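Local coordinates for protein exoribonuclease II, mitochondrial (Candida glabrata, PDB 6F3H) that probably degrades RNA from the 3' end as the magnesium-dependent RNB-family exoribonuclease of the mitochondrial RNA degradosome, at residues Ala379-Val384 with Lys473-Arg478; Ala429-Leu434 with Thr697-Arg702. The protein carries 1 engineered substitution. One frame throughout, in Å; residues are numbered along the deposited sequence.

Contact 1 of 2, residues Ala379-Val384 with Lys473-Arg478; sequences AMPTIV and KSFCNR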
loop_
_atom_site.group_PDB
_atom_site.type_symbol
_atom_site.label_atom_id
_atom_site.label_comp_id
_atom_site.label_asym_id
_atom_site.label_seq_id
_atom_site.Cartn_x
_atom_site.Cartn_y
_atom_site.Cartn_z
ATOM N N ALA A 379 6.818 3.979 -26.523
ATOM C CA ALA A 379 5.488 4.551 -26.627
ATOM C C ALA A 379 5.604 6.063 -26.653
ATOM O O ALA A 379 6.517 6.641 -26.053
ATOM C CB ALA A 379 4.603 4.124 -25.458
HETATM N N MSE A 380 4.683 6.692 -27.387
HETATM C CA MSE A 380 4.606 8.152 -27.531
HETATM C C MSE A 380 3.144 8.590 -27.642
HETATM O O MSE A 380 2.351 7.951 -28.338
HETATM C CB MSE A 380 5.394 8.634 -28.755
HETATM C CG MSE A 380 6.894 8.345 -28.688
HETATM SE SE MSE A 380 7.772 9.746 -27.665
HETATM C CE MSE A 380 9.526 9.883 -28.544
ATOM N N PRO A 381 2.795 9.705 -26.972
ATOM C CA PRO A 381 1.377 10.086 -26.784
ATOM C C PRO A 381 0.788 10.864 -27.954
ATOM O O PRO A 381 0.185 11.921 -27.783
ATOM C CB PRO A 381 1.441 10.940 -25.518
ATOM C CG PRO A 381 2.790 11.598 -25.597
ATOM C CD PRO A 381 3.715 10.613 -26.260
ATOM N N THR A 382 0.858 10.274 -29.141
ATOM C CA THR A 382 0.505 10.982 -30.365
ATOM C C THR A 382 -0.943 11.464 -30.381
ATOM O O THR A 382 -1.340 12.179 -31.306
ATOM C CB THR A 382 0.765 10.092 -31.584
ATOM N N ILE A 383 -1.727 11.128 -29.357
ATOM C CA ILE A 383 -3.060 11.704 -29.235
ATOM C C ILE A 383 -2.878 13.186 -28.918
ATOM O O ILE A 383 -2.460 13.534 -27.811
ATOM C CB ILE A 383 -3.891 10.995 -28.162
ATOM N N VAL A 384 -3.131 14.057 -29.909
ATOM C CA VAL A 384 -2.966 15.516 -29.775
ATOM C C VAL A 384 -4.186 16.331 -30.287
ATOM O O VAL A 384 -4.675 17.281 -29.634
ATOM C CB VAL A 384 -1.670 15.965 -30.497
ATOM N N LYS A 473 7.906 7.285 -19.817
ATOM C CA LYS A 473 8.716 8.497 -19.721
ATOM C C LYS A 473 8.212 9.547 -20.680
ATOM O O LYS A 473 8.116 10.722 -20.325
ATOM C CB LYS A 473 10.190 8.213 -20.019
ATOM N N SER A 474 7.883 9.139 -21.904
ATOM C CA SER A 474 7.459 10.101 -22.915
ATOM C C SER A 474 6.251 10.895 -22.452
ATOM O O SER A 474 6.228 12.123 -22.542
ATOM C CB SER A 474 7.135 9.380 -24.212
ATOM O OG SER A 474 5.925 8.675 -24.077
ATOM N N PHE A 475 5.242 10.206 -21.941
ATOM C CA PHE A 475 4.041 10.877 -21.469
ATOM C C PHE A 475 4.327 11.761 -20.268
ATOM O O PHE A 475 3.616 12.748 -20.040
ATOM C CB PHE A 475 2.991 9.838 -21.082
ATOM C CG PHE A 475 2.407 9.085 -22.244
ATOM C CD1 PHE A 475 3.221 8.471 -23.176
ATOM C CD2 PHE A 475 1.038 8.943 -22.365
ATOM C CE1 PHE A 475 2.685 7.778 -24.234
ATOM C CE2 PHE A 475 0.493 8.249 -23.420
ATOM C CZ PHE A 475 1.311 7.660 -24.353
ATOM N N CYS A 476 5.353 11.426 -19.489
ATOM C CA CYS A 476 5.646 12.216 -18.301
ATOM C C CYS A 476 6.273 13.554 -18.666
ATOM O O CYS A 476 5.940 14.586 -18.075
ATOM C CB CYS A 476 6.558 11.431 -17.348
ATOM S SG CYS A 476 5.802 10.017 -16.440
ATOM N N ASN A 477 7.180 13.551 -19.636
ATOM C CA ASN A 477 7.809 14.785 -20.082
ATOM C C ASN A 477 6.777 15.754 -20.620
ATOM O O ASN A 477 6.842 16.959 -20.348
ATOM C CB ASN A 477 8.848 14.450 -21.138
ATOM C CG ASN A 477 10.141 14.000 -20.526
ATOM O OD1 ASN A 477 10.501 14.448 -19.433
ATOM N ND2 ASN A 477 10.829 13.074 -21.192
ATOM N N ARG A 478 5.809 15.240 -21.385
ATOM C CA ARG A 478 4.796 16.102 -21.975
ATOM C C ARG A 478 3.857 16.640 -20.919
ATOM O O ARG A 478 3.582 17.840 -20.872
ATOM C CB ARG A 478 3.986 15.368 -23.039
ATOM C CG ARG A 478 2.747 16.150 -23.373
ATOM C CD ARG A 478 2.258 15.974 -24.782
ATOM N NE ARG A 478 1.197 16.949 -25.036
ATOM C CZ ARG A 478 1.086 17.687 -26.142
ATOM N NH1 ARG A 478 1.983 17.575 -27.117
ATOM N NH2 ARG A 478 0.078 18.551 -26.265
#
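An inverse gamma turn centred on Pro381 is laid against Phe475 on the first turn of helix 473-479 in the RNB domain, the two joined by a CH-pi contact. Pro381 CB sits over the middle of the phenyl ring, 3.4 Å from the centroid of Phe475 and 9° off the ring normal. Proline suits both tasks: its fixed phi favours the tight turn, and its ring carbons give a compact apolar surface to lay on an aromatic face. The turn is closed by a weak hydrogen bond from Thr382 N to Met380 O. Phe475 reaches the loop because its CG lies anti to its own carbonyl carbon (chi1 -70°), and the ring rim also takes the loop backbone: Ala379 C comes to its edge, and Phe475 CE1 is 3.3 Å from Pro381 N. Val450 of helix 449-456 and the ring of Phe435 add to the apolar surroundings of Phe475.

Beside the ring, Ser474 ties the loop to the helix with the polar bond of the contact. Its small side chain lets the hydroxyl come close, and Ser474 OG donates to Ala379 O at 2.9 Å, approaching from well above the carbonyl plane. Arg478, one helical turn on, brushes the proline with its aliphatic part while its guanidinium forms a salt bridge with Glu489. Met380, modelled as selenomethionine, bends back over the same serine, and Met380 SE lies 3.5 Å from Ser474 CB.

Contact 2 of 2, residues Ala429-Leu434 with Thr697-Arg702; sequences ADPAGL and TSPMRR. With nucleotides of chain C.
Pro431 and Pro699 meet at about a right angle in the buried core of the RNB domain, where the loop after strand 421-429 backs the RNA-binding loop 697-702. Pro431 CD lies 3.5 Å from Pro699 CG, and Pro431 CG reaches Met700 CG at 3.7 Å. The proline rings bring rigid apolar carbons to this junction, where Pro699 CG also packs on Ala429 O. The flexible selenomethionine Met700 bends at its end, bringing SE to 4.2 Å from Ala429 CB.

The apolar seam backs a polar front, since the same loop carries the residues that hold chain C. Arg701 grips the phosphate of C6 of chain C with two N-H groups: Arg701 NE is 2.6 Å from OP2 of C6, and Arg701 NH2 is 2.9 Å from that same oxygen. NH2 also makes a weak bond to OP2 of A5 of chain C. The side chain runs extended from CG to NE (chi2 174°, chi3 177°), which carries the guanidinium out to the backbone of the RNA. C5 of the C6 base lies over one face of the guanidinium and Ser698 CB over the opposite one, both offset toward the rim. Thr697 OG1 donates to OP1 of A5. A cluster of cationic and hydroxyl groups like this suits a polyanion.

Further out, Asp705 receives a bond from Ser698 N and pairs with Arg702 NH2, setting both the loop and the second arginine. Asn409, probably the engineered active-site position, accepts a bond from Met700 N. Held in this way, Arg702 turns its other terminal nitrogen to the RNA, with NH1 3.3 Å from OP2 of A5.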
loop_
_atom_site.group_PDB
_atom_site.type_symbol
_atom_site.label_atom_id
_atom_site.label_comp_id
_atom_site.label_asym_id
_atom_site.label_seq_id
_atom_site.Cartn_x
_atom_site.Cartn_y
_atom_site.Cartn_z
ATOM N N ALA A 429 -1.533 18.697 -13.592
ATOM C CA ALA A 429 -1.142 18.191 -14.897
ATOM C C ALA A 429 -2.289 17.379 -15.485
ATOM O O ALA A 429 -3.119 16.833 -14.747
ATOM C CB ALA A 429 0.117 17.346 -14.780
ATOM N N ASP A 430 -2.363 17.267 -16.802
ATOM C CA ASP A 430 -3.492 16.592 -17.429
ATOM C C ASP A 430 -2.987 15.404 -18.225
ATOM O O ASP A 430 -2.966 15.416 -19.463
ATOM C CB ASP A 430 -4.308 17.526 -18.314
ATOM C CG ASP A 430 -5.398 16.794 -19.027
ATOM O OD1 ASP A 430 -6.086 15.995 -18.353
ATOM O OD2 ASP A 430 -5.557 17.002 -20.246
ATOM N N PRO A 431 -2.583 14.347 -17.541
ATOM C CA PRO A 431 -2.173 13.162 -18.274
ATOM C C PRO A 431 -3.359 12.471 -18.921
ATOM O O PRO A 431 -3.191 11.808 -19.952
ATOM C CB PRO A 431 -1.482 12.317 -17.203
ATOM C CG PRO A 431 -2.166 12.701 -15.947
ATOM C CD PRO A 431 -2.635 14.119 -16.092
ATOM N N ALA A 432 -4.565 12.642 -18.373
ATOM C CA ALA A 432 -5.738 12.040 -18.998
ATOM C C ALA A 432 -5.871 12.462 -20.460
ATOM O O ALA A 432 -6.423 11.716 -21.275
ATOM C CB ALA A 432 -6.992 12.404 -18.203
ATOM N N GLY A 433 -5.357 13.642 -20.817
ATOM C CA GLY A 433 -5.516 14.136 -22.172
ATOM C C GLY A 433 -4.766 13.363 -23.239
ATOM O O GLY A 433 -5.177 13.364 -24.398
ATOM N N LEU A 434 -3.673 12.691 -22.883
ATOM C CA LEU A 434 -2.840 12.089 -23.928
ATOM C C LEU A 434 -3.433 10.817 -24.522
ATOM O O LEU A 434 -2.804 10.207 -25.400
ATOM C CB LEU A 434 -1.422 11.834 -23.405
ATOM C CG LEU A 434 -0.759 13.084 -22.806
ATOM C CD1 LEU A 434 -0.886 13.062 -21.344
ATOM C CD2 LEU A 434 0.712 13.232 -23.134
ATOM N N THR A 697 -5.307 15.424 -7.315
ATOM C CA THR A 697 -4.112 16.236 -7.394
ATOM C C THR A 697 -2.907 15.516 -7.968
ATOM O O THR A 697 -1.916 16.181 -8.276
ATOM C CB THR A 697 -3.773 16.719 -6.001
ATOM O OG1 THR A 697 -3.616 15.586 -5.139
ATOM C CG2 THR A 697 -4.896 17.564 -5.483
ATOM N N SER A 698 -2.936 14.191 -8.094
ATOM C CA SER A 698 -1.762 13.437 -8.542
ATOM C C SER A 698 -2.124 12.400 -9.588
ATOM O O SER A 698 -1.914 11.207 -9.399
ATOM C CB SER A 698 -1.098 12.764 -7.351
ATOM O OG SER A 698 -1.195 13.606 -6.248
ATOM N N PRO A 699 -2.619 12.829 -10.739
ATOM C CA PRO A 699 -3.042 11.865 -11.759
ATOM C C PRO A 699 -1.904 11.105 -12.442
ATOM O O PRO A 699 -2.204 10.189 -13.210
ATOM C CB PRO A 699 -3.809 12.735 -12.759
ATOM C CG PRO A 699 -3.216 14.085 -12.612
ATOM C CD PRO A 699 -2.817 14.220 -11.176
HETATM N N MSE A 700 -0.630 11.435 -12.225
HETATM C CA MSE A 700 0.449 10.713 -12.933
HETATM C C MSE A 700 1.103 9.655 -12.101
HETATM O O MSE A 700 2.040 8.995 -12.543
HETATM C CB MSE A 700 1.565 11.632 -13.364
HETATM C CG MSE A 700 1.236 12.647 -14.411
HETATM SE SE MSE A 700 2.658 14.011 -14.457
HETATM C CE MSE A 700 3.936 13.160 -15.649
ATOM N N ARG A 701 0.662 9.558 -10.863
ATOM C CA ARG A 701 1.310 8.693 -9.904
ATOM C C ARG A 701 0.309 7.986 -9.015
ATOM O O ARG A 701 0.724 7.185 -8.181
ATOM C CB ARG A 701 2.301 9.497 -9.052
ATOM C CG ARG A 701 1.652 10.493 -8.120
ATOM C CD ARG A 701 2.689 11.147 -7.221
ATOM N NE ARG A 701 2.108 12.166 -6.350
ATOM C CZ ARG A 701 1.624 11.934 -5.135
ATOM N NH1 ARG A 701 1.647 10.714 -4.636
ATOM N NH2 ARG A 701 1.110 12.916 -4.415
ATOM N N ARG A 702 -0.984 8.257 -9.172
ATOM C CA ARG A 702 -2.067 7.546 -8.507
ATOM C C ARG A 702 -3.154 7.263 -9.528
ATOM O O ARG A 702 -3.719 8.193 -10.104
ATOM C CB ARG A 702 -2.651 8.355 -7.355
ATOM C CG ARG A 702 -1.724 8.637 -6.235
ATOM C CD ARG A 702 -2.546 9.010 -5.032
ATOM N NE ARG A 702 -3.121 10.328 -5.219
ATOM C CZ ARG A 702 -2.928 11.353 -4.403
ATOM N NH1 ARG A 702 -2.182 11.201 -3.317
ATOM N NH2 ARG A 702 -3.511 12.518 -4.658
ATOM P P C C 6 3.494 15.575 -6.637
ATOM O OP1 C C 6 3.626 16.314 -7.899
ATOM O OP2 C C 6 2.288 14.787 -6.334
ATOM O "O5'" C C 6 4.782 14.669 -6.593
ATOM C "C5'" C C 6 6.063 15.280 -6.609
ATOM C "C4'" C C 6 7.166 14.296 -6.295
ATOM O "O4'" C C 6 7.139 13.902 -4.897
ATOM C "C3'" C C 6 7.131 12.970 -7.019
ATOM O "O3'" C C 6 7.533 13.049 -8.369
ATOM C "C2'" C C 6 8.086 12.163 -6.178
ATOM O "O2'" C C 6 9.389 12.652 -6.400
ATOM C "C1'" C C 6 7.678 12.607 -4.775
ATOM N N1 C C 6 6.686 11.678 -4.164
ATOM C C2 C C 6 7.178 10.522 -3.510
ATOM O O2 C C 6 8.392 10.334 -3.435
ATOM N N3 C C 6 6.378 9.600 -2.938
ATOM C C4 C C 6 5.080 9.791 -3.011
ATOM N N4 C C 6 4.323 8.859 -2.422
ATOM C C5 C C 6 4.530 10.946 -3.664
ATOM C C6 C C 6 5.342 11.848 -4.229
ATOM P P A C 5 -0.652 15.444 -2.768
ATOM O OP1 A C 5 -1.422 15.970 -3.917
ATOM O OP2 A C 5 -0.791 14.005 -2.403
ATOM O "O5'" A C 5 0.874 15.697 -3.093
ATOM C "C5'" A C 5 1.309 17.008 -3.385
ATOM C "C4'" A C 5 2.801 17.150 -3.288
ATOM O "O4'" A C 5 3.235 16.911 -1.928
ATOM C "C3'" A C 5 3.627 16.185 -4.117
ATOM O "O3'" A C 5 3.750 16.605 -5.457
ATOM C "C2'" A C 5 4.948 16.184 -3.376
ATOM O "O2'" A C 5 5.674 17.371 -3.663
ATOM C "C1'" A C 5 4.467 16.241 -1.933
ATOM N N9 A C 5 4.218 14.892 -1.451
ATOM C C8 A C 5 3.051 14.168 -1.440
ATOM N N7 A C 5 3.190 12.952 -0.975
ATOM C C5 A C 5 4.543 12.900 -0.693
ATOM C C6 A C 5 5.342 11.888 -0.163
ATOM N N6 A C 5 4.869 10.684 0.182
ATOM N N1 A C 5 6.659 12.179 -0.008
ATOM C C2 A C 5 7.125 13.392 -0.358
ATOM N N3 A C 5 6.473 14.436 -0.865
ATOM C C4 A C 5 5.186 14.090 -0.996
#

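Helix 473-479 and Leu434 join the two contacts, whose centres are 12 Å apart. Leu434, at the end of segment 429-434, places CD2 3.4 Å from Pro381 CB and also lies against Arg478, and Met700 CE comes to 3.3 Å from Cys476 CA. Contact 2 is the inner one: the side chain of Pro699 is about 8 Å from that of the magnesium ligand Asp410, and the side chain of Ala429 is about 10 Å from the magnesium ion. Contact 1 lies at the surface, its nearest atom about 9 Å from the bound RNA, and joins the loop after helix 369-378 to helix 473-479, away from the annotated metal site.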